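Side-chain contacts in AxyAgu115A (PDB 6NPS), which probably removes glucuronic acid side groups from arabinoglucuronoxylan, as a family GH115 alpha-glucuronidase: residues V32-N37 with D236-I241; K188-F193 with Y198-E203; A220-D225 with L229-L234; C250-E255 with S265-A270; N296-G301 with K333-H338. The protein carries 3 engineered substitutions. One frame throughout, in Å; residues are numbered along the deposited sequence.

Contact 1: V32-N37 with D236-I241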
# COMPACT_ATOMS: atom_id res chain seq x y z
N VAL A 32 30.58 52.00 -18.44
CA VAL A 32 30.45 52.81 -17.24
C VAL A 32 29.40 53.90 -17.44
O VAL A 32 28.54 54.12 -16.59
CB VAL A 32 31.82 53.39 -16.85
CG1 VAL A 32 31.66 54.44 -15.73
CG2 VAL A 32 32.75 52.26 -16.43
N ARG A 33 29.41 54.56 -18.60
CA ARG A 33 28.38 55.54 -18.91
C ARG A 33 26.99 54.92 -18.89
O ARG A 33 26.05 55.52 -18.35
CB ARG A 33 28.67 56.18 -20.27
CG ARG A 33 28.46 57.69 -20.33
CD ARG A 33 29.43 58.35 -21.30
NE ARG A 33 29.51 57.60 -22.54
CZ ARG A 33 30.64 57.38 -23.23
NH1 ARG A 33 31.79 57.86 -22.78
NH2 ARG A 33 30.60 56.67 -24.35
N LYS A 34 26.84 53.69 -19.44
CA LYS A 34 25.54 53.01 -19.39
C LYS A 34 25.08 52.71 -17.96
O LYS A 34 23.88 52.75 -17.67
CB LYS A 34 25.58 51.71 -20.20
CG LYS A 34 25.86 51.93 -21.67
CD LYS A 34 26.00 50.60 -22.39
CE LYS A 34 24.66 50.13 -22.93
NZ LYS A 34 24.74 49.91 -24.41
N ILE A 35 26.01 52.30 -17.09
CA ILE A 35 25.63 52.07 -15.69
C ILE A 35 25.25 53.40 -15.03
O ILE A 35 24.28 53.49 -14.27
CB ILE A 35 26.79 51.37 -14.96
CG1 ILE A 35 27.04 49.96 -15.54
CG2 ILE A 35 26.57 51.34 -13.45
CD1 ILE A 35 25.89 49.01 -15.30
N ALA A 36 26.01 54.48 -15.33
CA ALA A 36 25.69 55.81 -14.81
C ALA A 36 24.26 56.24 -15.18
O ALA A 36 23.54 56.80 -14.35
CB ALA A 36 26.71 56.83 -15.32
N ASN A 37 23.83 55.94 -16.42
CA ASN A 37 22.43 56.19 -16.80
C ASN A 37 21.44 55.36 -16.00
O ASN A 37 20.33 55.83 -15.71
CB ASN A 37 22.24 55.93 -18.29
CG ASN A 37 22.86 57.00 -19.13
OD1 ASN A 37 22.96 58.16 -18.71
ND2 ASN A 37 23.32 56.63 -20.33
N ASP A 236 30.74 42.25 -22.77
CA ASP A 236 32.09 42.80 -22.81
C ASP A 236 32.08 44.30 -22.53
O ASP A 236 32.98 44.81 -21.85
CB ASP A 236 32.70 42.51 -24.16
CG ASP A 236 34.06 43.14 -24.33
OD1 ASP A 236 35.05 42.58 -23.77
OD2 ASP A 236 34.14 44.19 -25.01
N GLU A 237 31.08 45.02 -23.04
CA GLU A 237 30.93 46.44 -22.72
C GLU A 237 30.76 46.68 -21.21
O GLU A 237 31.39 47.57 -20.62
CB GLU A 237 29.75 47.00 -23.50
CG GLU A 237 29.62 48.49 -23.44
CD GLU A 237 28.53 49.03 -24.34
OE1 GLU A 237 27.59 48.27 -24.69
OE2 GLU A 237 28.62 50.23 -24.70
N TYR A 238 29.90 45.89 -20.57
CA TYR A 238 29.69 46.04 -19.15
C TYR A 238 30.82 45.45 -18.31
O TYR A 238 30.85 45.69 -17.10
CB TYR A 238 28.40 45.36 -18.74
CG TYR A 238 27.11 46.12 -19.02
CD1 TYR A 238 26.92 47.43 -18.57
CD2 TYR A 238 26.07 45.50 -19.69
CE1 TYR A 238 25.73 48.10 -18.80
CE2 TYR A 238 24.89 46.15 -19.93
CZ TYR A 238 24.71 47.45 -19.49
OH TYR A 238 23.51 48.08 -19.75
N GLY A 239 31.72 44.66 -18.90
CA GLY A 239 32.70 43.95 -18.09
C GLY A 239 32.13 42.76 -17.34
O GLY A 239 32.71 42.35 -16.34
N VAL A 240 31.01 42.19 -17.80
CA VAL A 240 30.58 40.88 -17.35
C VAL A 240 31.46 39.84 -18.04
O VAL A 240 31.44 39.72 -19.27
CB VAL A 240 29.09 40.64 -17.66
CG1 VAL A 240 28.68 39.18 -17.35
CG2 VAL A 240 28.24 41.65 -16.88
N ILE A 241 32.25 39.11 -17.26
CA ILE A 241 33.17 38.10 -17.79
C ILE A 241 32.36 36.87 -18.16
O ILE A 241 31.65 36.31 -17.31
CB ILE A 241 34.25 37.75 -16.75
CG1 ILE A 241 34.95 39.02 -16.20
CG2 ILE A 241 35.25 36.80 -17.29
CD1 ILE A 241 35.69 38.75 -14.88
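A helical turn carrying Lys34 and Ile35, within helix 30-47, meets the last turn of helix 230-238, where Glu237 and Tyr238 sit just before the chain leaves helical geometry at Gly239. The contact has a charged part and an apolar part.

In the charged part, Lys34 and Glu237 cross at about a right angle. Lys34 NZ forms a salt bridge with Glu237 OE1 at 3.3 Å, and as a hydrogen bond it is weak. CD of Lys34 rests on the carboxylate, 3.5 Å from Glu237 OE2. The bends at chi3 (91°) and chi4 (123°) then turn NZ to OE1. Glu237 leaves the helix with CG anti to the backbone N (chi1 -171°) and stays extended beyond it, which carries the carboxylate out to the lysine. Its OE2 is hydrogen-bonded to Ser30, so both oxygens are engaged by helix 30-47 or its start.

In the chain, helix 230-238 connects strands 212-214 and 241-242 of the parallel eight-stranded barrel. It ends here in a Schellman motif, with Gly239 at positive phi as its C' residue. Helix 30-47 instead packs on strand 64-69 of the separate four-stranded mixed sheet, so the contact joins two parts of the fold.

The apolar part is built on the Tyr238 ring. Ile35 CD1 approaches Tyr238 CE1 to 3.6 Å, and Ile35 CG1 lies 3.9 Å from Tyr238 CD1. Lys34 CB also reaches Tyr238 CE1, at 3.9 Å. The phenol oxygen hydrogen-bonds to Asp199 of helix 195-207, which holds the ring by its far end. Ile35 also touches Ile124 and Phe128 of helix 120-133.

Contact 2: K188-F193 with Y198-E203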
# COMPACT_ATOMS: atom_id res chain seq x y z
N LYS A 188 8.02 35.52 -24.19
CA LYS A 188 6.91 36.45 -23.99
C LYS A 188 7.38 37.87 -23.73
O LYS A 188 6.81 38.83 -24.27
CB LYS A 188 6.03 35.97 -22.84
CG LYS A 188 4.79 36.81 -22.62
CD LYS A 188 4.62 37.11 -21.14
CE LYS A 188 3.81 38.38 -20.84
NZ LYS A 188 2.34 38.07 -20.65
N ASN A 189 8.40 38.05 -22.87
CA ASN A 189 8.79 39.39 -22.44
C ASN A 189 9.86 40.03 -23.31
O ASN A 189 10.07 41.25 -23.22
CB ASN A 189 9.30 39.34 -20.99
CG ASN A 189 8.15 39.23 -19.96
OD1 ASN A 189 7.18 39.99 -20.01
ND2 ASN A 189 8.27 38.28 -19.04
N PHE A 190 10.56 39.26 -24.16
CA PHE A 190 11.68 39.85 -24.90
C PHE A 190 11.88 39.29 -26.29
O PHE A 190 12.77 39.77 -27.00
CB PHE A 190 13.02 39.68 -24.13
CG PHE A 190 12.98 40.18 -22.72
CD1 PHE A 190 13.10 41.53 -22.45
CD2 PHE A 190 12.80 39.29 -21.67
CE1 PHE A 190 13.04 41.99 -21.15
CE2 PHE A 190 12.76 39.74 -20.36
CZ PHE A 190 12.87 41.10 -20.10
N GLY A 191 11.13 38.28 -26.71
CA GLY A 191 11.36 37.66 -28.00
C GLY A 191 12.50 36.66 -28.07
O GLY A 191 12.75 36.11 -29.15
N GLY A 192 13.20 36.39 -26.98
CA GLY A 192 14.16 35.30 -26.95
C GLY A 192 15.32 35.60 -26.04
O GLY A 192 15.28 36.51 -25.19
N PHE A 193 16.38 34.81 -26.20
CA PHE A 193 17.57 34.95 -25.36
C PHE A 193 18.54 35.95 -25.98
O PHE A 193 19.70 35.64 -26.30
CB PHE A 193 18.23 33.60 -25.14
CG PHE A 193 17.33 32.55 -24.49
CD1 PHE A 193 16.52 31.73 -25.27
CD2 PHE A 193 17.34 32.38 -23.12
CE1 PHE A 193 15.72 30.76 -24.68
CE2 PHE A 193 16.53 31.42 -22.52
CZ PHE A 193 15.72 30.61 -23.31
N TYR A 198 19.21 39.99 -21.96
CA TYR A 198 20.44 39.82 -21.18
C TYR A 198 20.86 41.10 -20.48
O TYR A 198 21.60 41.02 -19.50
CB TYR A 198 21.60 39.30 -22.06
CG TYR A 198 21.64 37.77 -22.01
CD1 TYR A 198 21.99 37.11 -20.83
CD2 TYR A 198 21.29 37.01 -23.11
CE1 TYR A 198 21.99 35.72 -20.74
CE2 TYR A 198 21.30 35.62 -23.06
CZ TYR A 198 21.64 34.98 -21.86
OH TYR A 198 21.66 33.61 -21.77
N ASP A 199 20.44 42.26 -20.99
CA ASP A 199 20.74 43.50 -20.29
C ASP A 199 20.22 43.46 -18.85
O ASP A 199 20.91 43.89 -17.92
CB ASP A 199 20.16 44.68 -21.09
CG ASP A 199 20.66 46.02 -20.58
OD1 ASP A 199 19.81 46.83 -20.15
OD2 ASP A 199 21.88 46.26 -20.60
N HIS A 200 19.03 42.89 -18.63
CA HIS A 200 18.51 42.75 -17.26
C HIS A 200 19.31 41.75 -16.41
O HIS A 200 19.49 41.94 -15.19
CB HIS A 200 17.05 42.33 -17.31
CG HIS A 200 16.17 43.28 -18.05
ND1 HIS A 200 15.59 44.39 -17.45
CD2 HIS A 200 15.76 43.30 -19.34
CE1 HIS A 200 14.87 45.04 -18.34
NE2 HIS A 200 14.96 44.41 -19.50
N VAL A 201 19.73 40.65 -17.03
CA VAL A 201 20.60 39.68 -16.36
C VAL A 201 21.92 40.33 -15.97
O VAL A 201 22.41 40.16 -14.85
CB VAL A 201 20.83 38.46 -17.28
CG1 VAL A 201 21.88 37.51 -16.70
CG2 VAL A 201 19.54 37.74 -17.51
N PHE A 202 22.54 41.04 -16.91
CA PHE A 202 23.81 41.69 -16.61
C PHE A 202 23.65 42.70 -15.47
O PHE A 202 24.52 42.81 -14.60
CB PHE A 202 24.40 42.39 -17.83
CG PHE A 202 24.68 41.46 -19.02
CD1 PHE A 202 24.98 40.12 -18.84
CD2 PHE A 202 24.64 41.97 -20.31
CE1 PHE A 202 25.23 39.29 -19.94
CE2 PHE A 202 24.88 41.14 -21.43
CZ PHE A 202 25.20 39.81 -21.24
N GLU A 203 22.55 43.46 -15.47
CA GLU A 203 22.35 44.46 -14.43
C GLU A 203 22.20 43.80 -13.06
O GLU A 203 22.79 44.26 -12.07
CB GLU A 203 21.12 45.31 -14.75
CG GLU A 203 20.91 46.47 -13.78
CD GLU A 203 19.61 47.26 -14.00
OE1 GLU A 203 19.03 47.22 -15.12
OE2 GLU A 203 19.20 47.96 -13.05
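The turn between helices 181-190 and 195-207 folds Phe190 and Phe193 back onto Tyr198 and His200. Helix 195-207 follows strand 170-174 of the TIM-type barrel and packs on its outside, with Val201 and Phe202 against Leu213.

The contact has two separate points. At the first, the Phe190 and His200 rings meet obliquely. Their centroids are 5.2 Å apart and their planes are inclined by 44°. Phe190 CE1 does most of the touching, lying 3.5 Å from His200 NE2. Phe190 CZ is 3.7 Å from His200 CD2. The other nitrogen of the imidazole, ND1, is hydrogen-bonded to Asp141, which probably limits the rotation of the ring. Phe190 also meets Trp185 edge-to-face.

At the second point, the carbonyl oxygen of Phe193 lies in the plane of the Tyr198 ring, at its edge, 3.6 Å from CE2. This oxygen is hydrogen-bonded to Asn231 ND2; the Tyr198 edge is a further, weaker neighbour. The phenylalanine ring itself turns away, and its CB is the part nearest to the tyrosine, 4.2 Å from Tyr198 CE2. The tyrosine hydroxyl is hydrogen-bonded to Ala216 N.

No hydrogen bond joins the two segments. Between them the contact is van der Waals: one oblique ring pair, and Phe193 CB and O against the Tyr198 edge. The hydrogen bonds that hold the turn, to Asn194 and Asn231, lie outside it.

Contact 3: A220-D225 with L229-L234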
# COMPACT_ATOMS: atom_id res chain seq x y z
N ALA A 220 19.58 27.59 -26.73
CA ALA A 220 20.03 28.95 -26.95
C ALA A 220 21.51 28.88 -27.30
O ALA A 220 22.21 27.95 -26.89
CB ALA A 220 19.83 29.82 -25.71
N ARG A 221 21.97 29.88 -28.05
CA ARG A 221 23.39 30.02 -28.37
C ARG A 221 23.74 31.47 -28.06
O ARG A 221 23.40 32.37 -28.84
CB ARG A 221 23.67 29.69 -29.84
CG ARG A 221 23.56 28.22 -30.14
CD ARG A 221 23.68 27.97 -31.64
NE ARG A 221 22.55 28.54 -32.38
CZ ARG A 221 22.59 28.88 -33.68
NH1 ARG A 221 23.69 28.68 -34.39
NH2 ARG A 221 21.52 29.40 -34.26
N PHE A 222 24.42 31.66 -26.93
CA PHE A 222 24.68 33.00 -26.44
C PHE A 222 25.47 33.79 -27.47
O PHE A 222 25.19 34.97 -27.68
CB PHE A 222 25.42 32.90 -25.12
CG PHE A 222 25.73 34.24 -24.48
CD1 PHE A 222 24.78 34.92 -23.73
CD2 PHE A 222 27.00 34.82 -24.65
CE1 PHE A 222 25.13 36.15 -23.10
CE2 PHE A 222 27.32 36.04 -24.08
CZ PHE A 222 26.39 36.69 -23.27
N ASN A 223 26.41 33.13 -28.17
CA ASN A 223 27.26 33.84 -29.15
C ASN A 223 26.55 34.20 -30.45
O ASN A 223 27.12 34.94 -31.25
CB ASN A 223 28.50 33.02 -29.52
CG ASN A 223 29.43 32.84 -28.34
OD1 ASN A 223 29.56 33.74 -27.50
ND2 ASN A 223 30.05 31.66 -28.24
N ASP A 224 25.32 33.70 -30.65
CA ASP A 224 24.61 33.83 -31.92
C ASP A 224 23.22 34.45 -31.81
O ASP A 224 22.64 34.76 -32.86
CB ASP A 224 24.46 32.45 -32.58
CG ASP A 224 25.80 31.75 -32.81
OD1 ASP A 224 26.49 32.09 -33.81
OD2 ASP A 224 26.16 30.86 -32.01
N ASP A 225 22.66 34.61 -30.61
CA ASP A 225 21.25 34.93 -30.41
C ASP A 225 21.02 36.39 -30.08
O ASP A 225 19.93 36.75 -29.61
CB ASP A 225 20.66 34.09 -29.27
CG ASP A 225 20.47 32.62 -29.63
OD1 ASP A 225 20.56 32.27 -30.83
OD2 ASP A 225 20.23 31.81 -28.69
N LEU A 229 26.27 38.58 -32.56
CA LEU A 229 27.16 38.74 -31.42
C LEU A 229 26.70 39.78 -30.41
O LEU A 229 27.47 40.12 -29.53
CB LEU A 229 28.56 39.16 -31.91
CG LEU A 229 29.28 38.05 -32.64
CD1 LEU A 229 30.40 38.75 -33.44
CD2 LEU A 229 29.84 37.02 -31.67
N ALA A 230 25.48 40.31 -30.52
CA ALA A 230 25.10 41.40 -29.61
C ALA A 230 25.12 41.01 -28.12
O ALA A 230 25.35 41.87 -27.27
CB ALA A 230 23.73 41.96 -30.00
N ASN A 231 24.88 39.73 -27.75
CA ASN A 231 24.96 39.39 -26.33
C ASN A 231 26.41 39.48 -25.83
O ASN A 231 26.70 40.03 -24.75
CB ASN A 231 24.44 37.96 -26.05
CG ASN A 231 22.96 37.78 -26.31
OD1 ASN A 231 22.17 38.71 -26.19
ND2 ASN A 231 22.57 36.55 -26.67
N VAL A 232 27.32 38.89 -26.60
CA VAL A 232 28.74 38.91 -26.29
C VAL A 232 29.25 40.35 -26.24
O VAL A 232 30.01 40.73 -25.33
CB VAL A 232 29.48 38.10 -27.37
CG1 VAL A 232 30.97 38.18 -27.17
CG2 VAL A 232 29.03 36.68 -27.33
N GLU A 233 28.85 41.15 -27.22
CA GLU A 233 29.36 42.52 -27.26
C GLU A 233 28.87 43.29 -26.03
O GLU A 233 29.66 44.01 -25.41
CB GLU A 233 28.94 43.21 -28.55
CG GLU A 233 29.54 42.62 -29.80
CD GLU A 233 28.82 43.04 -31.10
OE1 GLU A 233 29.40 42.86 -32.19
OE2 GLU A 233 27.68 43.55 -31.04
N LEU A 234 27.61 43.09 -25.63
CA LEU A 234 27.05 43.81 -24.48
C LEU A 234 27.73 43.37 -23.18
O LEU A 234 28.06 44.22 -22.34
CB LEU A 234 25.53 43.58 -24.40
CG LEU A 234 24.74 44.39 -23.36
CD1 LEU A 234 24.95 45.90 -23.61
CD2 LEU A 234 23.25 44.06 -23.32
O HOH W 1 25.74 37.17 -28.97
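A buried contact of mixed polar and apolar character joins Phe222 and Asn223 to Asn231 and Val232. It sits where the loop after barrel strand 212-214 leads into helix 230-238.

Asn231 holds Phe222 twice. Its ND2 donates to Phe222 O at 3.2 Å, meeting a lone pair in the carbonyl plane. The N-H...O angle is 150°. Its CB lies over one face of the Phe222 ring in a CH-pi contact, 3.7 Å from the centroid. Phe222 has CG anti to the backbone N (chi1 -179°), and this lays one face of the ring against Asn231 CB. The same ND2 is also hydrogen-bonded to Phe193 O, so the amide ties two loops to one helix.

This is the strand-to-helix link of a beta-alpha-beta unit in the barrel, and Leu229 takes the N-cap position. Water 1 serves the first turn of the helix. It donates to Phe222 O at 2.6 Å and accepts a weak bond from Val232 N, so Phe222 O has two donors.

Val232 CG2 completes the apolar side, 3.7 Å from Phe222 CE2. Asn223 OD1 presses on the same Val232 CG2 at 3.0 Å, a tight carbon-oxygen contact. Leu229 CD2 rests on the backbone oxygen of Asn223 at 3.4 Å. The Asn223 amide bonds through ND2 to Glu256. The loop is braced internally as well: Arg221 N donates to Asp225 OD2 at 2.7 Å, nearly straight but from above the carboxylate plane.

Contact 4: C250-E255 with S265-A270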
# COMPACT_ATOMS: atom_id res chain seq x y z
N CYS A 250 36.52 26.02 -25.07
CA CYS A 250 37.10 26.84 -26.13
C CYS A 250 36.07 27.80 -26.72
O CYS A 250 36.04 28.03 -27.93
CB CYS A 250 37.68 25.96 -27.23
SG CYS A 250 39.23 25.29 -26.69
N LEU A 251 35.21 28.33 -25.86
CA LEU A 251 34.28 29.43 -26.17
C LEU A 251 33.17 29.01 -27.13
O LEU A 251 32.62 29.83 -27.88
CB LEU A 251 35.04 30.66 -26.71
CG LEU A 251 36.16 31.15 -25.79
CD1 LEU A 251 36.91 32.33 -26.44
CD2 LEU A 251 35.62 31.55 -24.36
N ARG A 252 32.83 27.72 -27.10
CA ARG A 252 31.78 27.12 -27.90
C ARG A 252 30.66 26.67 -26.97
O ARG A 252 30.85 25.71 -26.22
CB ARG A 252 32.33 25.92 -28.66
CG ARG A 252 33.28 26.35 -29.79
CD ARG A 252 32.53 27.10 -30.86
NE ARG A 252 33.22 26.97 -32.14
CZ ARG A 252 32.83 27.53 -33.29
NH1 ARG A 252 31.73 28.29 -33.34
NH2 ARG A 252 33.55 27.34 -34.39
N TYR A 253 29.48 27.30 -27.06
CA TYR A 253 28.39 26.81 -26.20
C TYR A 253 27.79 25.54 -26.78
O TYR A 253 27.96 25.23 -27.96
CB TYR A 253 27.33 27.89 -26.01
CG TYR A 253 27.90 29.01 -25.16
CD1 TYR A 253 27.98 28.88 -23.77
CD2 TYR A 253 28.45 30.15 -25.76
CE1 TYR A 253 28.55 29.88 -22.99
CE2 TYR A 253 29.01 31.14 -24.99
CZ TYR A 253 29.05 31.00 -23.60
OH TYR A 253 29.62 31.98 -22.82
N GLY A 254 27.01 24.84 -25.94
CA GLY A 254 26.68 23.44 -26.19
C GLY A 254 25.88 23.19 -27.45
O GLY A 254 25.94 22.08 -28.00
N GLU A 255 25.12 24.17 -27.93
CA GLU A 255 24.31 23.94 -29.12
C GLU A 255 25.03 24.32 -30.43
O GLU A 255 24.51 24.01 -31.52
CB GLU A 255 22.99 24.71 -29.02
CG GLU A 255 22.05 24.20 -27.92
CD GLU A 255 21.33 22.92 -28.32
OE1 GLU A 255 21.85 21.81 -28.07
OE2 GLU A 255 20.22 23.04 -28.88
N SER A 265 31.47 18.80 -43.46
CA SER A 265 31.88 19.97 -42.70
C SER A 265 33.35 19.92 -42.35
O SER A 265 33.89 18.86 -42.05
CB SER A 265 31.06 20.05 -41.42
OG SER A 265 31.46 21.19 -40.70
N ILE A 266 34.00 21.08 -42.36
CA ILE A 266 35.36 21.18 -41.81
C ILE A 266 35.42 20.80 -40.34
O ILE A 266 36.52 20.61 -39.80
CB ILE A 266 35.95 22.60 -41.97
CG1 ILE A 266 34.98 23.64 -41.43
CG2 ILE A 266 36.38 22.82 -43.41
CD1 ILE A 266 35.63 25.00 -41.10
N TYR A 267 34.28 20.73 -39.65
CA TYR A 267 34.24 20.35 -38.25
C TYR A 267 33.86 18.88 -38.03
O TYR A 267 33.69 18.46 -36.88
CB TYR A 267 33.28 21.25 -37.48
CG TYR A 267 33.50 22.72 -37.69
CD1 TYR A 267 32.52 23.51 -38.28
CD2 TYR A 267 34.69 23.32 -37.34
CE1 TYR A 267 32.73 24.87 -38.49
CE2 TYR A 267 34.91 24.68 -37.53
CZ TYR A 267 33.93 25.44 -38.10
OH TYR A 267 34.12 26.78 -38.29
N GLY A 268 33.72 18.11 -39.11
CA GLY A 268 33.37 16.70 -39.02
C GLY A 268 31.94 16.51 -38.53
O GLY A 268 31.12 17.44 -38.46
N ASP A 269 31.64 15.26 -38.15
CA ASP A 269 30.29 14.89 -37.70
C ASP A 269 30.37 13.86 -36.57
O ASP A 269 29.77 12.78 -36.61
CB ASP A 269 29.43 14.36 -38.85
CG ASP A 269 27.95 14.60 -38.61
OD1 ASP A 269 27.16 14.58 -39.59
OD2 ASP A 269 27.56 14.83 -37.45
N ALA A 270 31.13 14.19 -35.54
CA ALA A 270 31.36 13.30 -34.41
C ALA A 270 31.96 14.11 -33.27
O ALA A 270 33.03 14.70 -33.43
CB ALA A 270 32.29 12.15 -34.81
O HOH W 2 32.46 28.77 -36.78
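Arg252 and Tyr267 approach from two loops, cross at about a right angle and meet only loosely. Their nearest atoms, Arg252 NH2 and Tyr267 OH, are 4.0 Å apart, and no direct hydrogen bond joins them. The guanidinium and ring planes are 82° apart. Arg252 CZ is 5.8 Å from the Tyr267 ring centroid, so any cation-pi attraction is weak at most. The link is made by water 2. It lies in the guanidinium plane, accepts from Arg252 NH2 at 3.0 Å and donates to Tyr267 OH at 3.0 Å.

Each residue is held much more firmly within its own surroundings. Arg252, buried and bent at chi2, uses NH1 in a salt bridge to Glu256 and NE in a hydrogen bond to Phe283 O. Tyr267 OH is hydrogen-bonded to Asp286 of helix 277-291. On one face of the Tyr267 ring, Ile266 CG1 sits over the centre, 3.8 Å above the plane.

The second loop is also stiffened locally. Ser265 OG accepts from Tyr267 N at 3.0 Å, an ST turn, inside a type I beta turn from Ser265 to Gly268. Ser265, Ile266 and Tyr267 are at least partly exposed, in contrast to buried Arg252. Both loops belong to the long excursion between strand 241-242 and helix 277-291, one of the strand-to-helix loops that elaborate a TIM-type barrel.

Contact 5: N296-G301 with K333-H338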
# COMPACT_ATOMS: atom_id res chain seq x y z
N ASN A 296 36.58 36.89 -21.05
CA ASN A 296 35.93 35.62 -20.71
C ASN A 296 36.96 34.73 -20.02
O ASN A 296 38.14 35.05 -19.95
CB ASN A 296 35.34 34.95 -21.97
CG ASN A 296 36.29 34.98 -23.14
OD1 ASN A 296 37.47 34.62 -23.00
ND2 ASN A 296 35.81 35.47 -24.30
N ILE A 297 36.48 33.64 -19.47
CA ILE A 297 37.34 32.57 -18.99
C ILE A 297 37.11 31.40 -19.92
O ILE A 297 35.96 31.03 -20.20
CB ILE A 297 37.01 32.22 -17.52
CG1 ILE A 297 37.35 33.42 -16.62
CG2 ILE A 297 37.77 30.94 -17.07
CD1 ILE A 297 36.90 33.18 -15.17
N ILE A 298 38.20 30.88 -20.49
CA ILE A 298 38.10 29.79 -21.45
C ILE A 298 38.03 28.47 -20.69
O ILE A 298 38.92 28.14 -19.89
CB ILE A 298 39.30 29.78 -22.40
CG1 ILE A 298 39.42 31.13 -23.13
CG2 ILE A 298 39.19 28.58 -23.37
CD1 ILE A 298 40.68 31.22 -24.03
N THR A 299 36.97 27.70 -20.94
CA THR A 299 36.89 26.38 -20.33
C THR A 299 37.70 25.41 -21.18
O THR A 299 37.71 25.49 -22.41
CB THR A 299 35.42 25.94 -20.20
OG1 THR A 299 34.75 26.79 -19.26
CG2 THR A 299 35.33 24.49 -19.70
N ILE A 300 38.46 24.54 -20.52
CA ILE A 300 39.25 23.54 -21.24
C ILE A 300 38.78 22.16 -20.78
O ILE A 300 37.99 22.03 -19.84
CB ILE A 300 40.77 23.73 -21.05
CG1 ILE A 300 41.13 23.67 -19.55
CG2 ILE A 300 41.22 25.08 -21.66
CD1 ILE A 300 42.63 23.42 -19.29
N GLY A 301 39.28 21.12 -21.45
CA GLY A 301 38.78 19.78 -21.21
C GLY A 301 37.76 19.37 -22.27
O GLY A 301 37.56 20.06 -23.26
N LYS A 333 47.51 24.93 -27.02
CA LYS A 333 48.24 25.30 -28.25
C LYS A 333 47.41 26.26 -29.09
O LYS A 333 47.91 27.27 -29.58
CB LYS A 333 48.60 24.06 -29.06
CG LYS A 333 49.93 24.15 -29.79
CD LYS A 333 49.89 23.42 -31.11
CE LYS A 333 50.88 24.01 -32.10
NZ LYS A 333 50.64 23.53 -33.49
N LEU A 334 46.13 25.94 -29.25
CA LEU A 334 45.18 26.82 -29.92
C LEU A 334 45.08 28.18 -29.21
O LEU A 334 45.12 29.23 -29.86
CB LEU A 334 43.83 26.13 -29.99
CG LEU A 334 43.73 24.97 -30.97
CD1 LEU A 334 42.29 24.46 -30.86
CD2 LEU A 334 44.10 25.41 -32.38
N ILE A 335 45.01 28.17 -27.89
CA ILE A 335 44.84 29.43 -27.17
C ILE A 335 46.07 30.32 -27.36
O ILE A 335 45.95 31.51 -27.68
CB ILE A 335 44.52 29.14 -25.69
CG1 ILE A 335 43.11 28.56 -25.59
CG2 ILE A 335 44.68 30.42 -24.85
CD1 ILE A 335 42.82 27.87 -24.25
N LYS A 336 47.24 29.72 -27.30
CA LYS A 336 48.47 30.46 -27.51
C LYS A 336 48.52 31.06 -28.92
O LYS A 336 49.05 32.15 -29.11
CB LYS A 336 49.68 29.56 -27.28
CG LYS A 336 50.58 30.01 -26.14
CD LYS A 336 51.43 28.87 -25.61
CE LYS A 336 52.87 29.31 -25.37
NZ LYS A 336 53.67 29.32 -26.63
N GLU A 337 47.97 30.34 -29.91
CA GLU A 337 48.10 30.79 -31.30
C GLU A 337 47.07 31.86 -31.68
O GLU A 337 47.37 32.73 -32.50
CB GLU A 337 47.96 29.61 -32.26
CG GLU A 337 49.13 28.64 -32.21
CD GLU A 337 48.84 27.30 -32.91
OE1 GLU A 337 47.66 27.00 -33.20
OE2 GLU A 337 49.81 26.54 -33.14
N HIS A 338 45.88 31.83 -31.08
CA HIS A 338 44.77 32.64 -31.55
C HIS A 338 44.16 33.55 -30.51
O HIS A 338 43.20 34.26 -30.83
CB HIS A 338 43.67 31.73 -32.10
CG HIS A 338 44.16 30.80 -33.17
ND1 HIS A 338 44.78 31.26 -34.31
CD2 HIS A 338 44.18 29.45 -33.24
CE1 HIS A 338 45.14 30.24 -35.06
NE2 HIS A 338 44.78 29.12 -34.44
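Apolar packing is the whole of the direct contact, and Ile335 of helix 317-338 is its centre. Ile298 and Ile335 reach toward each other tip to tip. Ile298 CG2 lies 3.8 Å from Ile335 CD1, and Ile298 CD1 lies 3.9 Å from Ile335 CG1. Ile300 comes at about a right angle and touches with its CG2 branch, 4.1 Å from Ile335 CD1. Its CG1 takes the position between the backbone N and the carbonyl carbon (chi1 58°), leaving CG2 to meet the helix.

Strand 298-300, the helix and strand 348-351 form a beta-alpha-beta unit of the barrel. Ile298 and Ile300 point outward to the helix, while Thr299 between them points away from it. Backbone hydrogen bonds tie Ile298 and Ile300 to Met349 of the next strand, and Ile297 to Met242 of the preceding one.

Polar interactions lie at the margins. On the exposed side of the helix, Lys333 NZ and Glu337 OE2 form a salt bridge of 3.1 Å, one turn apart. Gly301 O is hydrogen-bonded to Gln331, a second link between the strand end and the same helix.

How the contacts relate
Contacts 3 and 5 are buried and contacts 1, 2 and 4 only partly so. Contacts 1 and 3 share helix 230-238, one at its end and one at its start. Contact 2 touches both, through helix 195-207 and through Phe193 O on Asn231. Contact 1 alone joins the barrel to helix 30-47, which packs on the four-stranded mixed sheet, and its ion pair is the one charged link across any of the five. Contact 3 combines a hydrogen bond and a water bridge with a CH-pi contact, contact 5 is purely aliphatic, contact 2 is aromatic, and contact 4 is bridged by water. Contacts 4 and 5 are joined by the backbone, Cys250 N to Thr299 O.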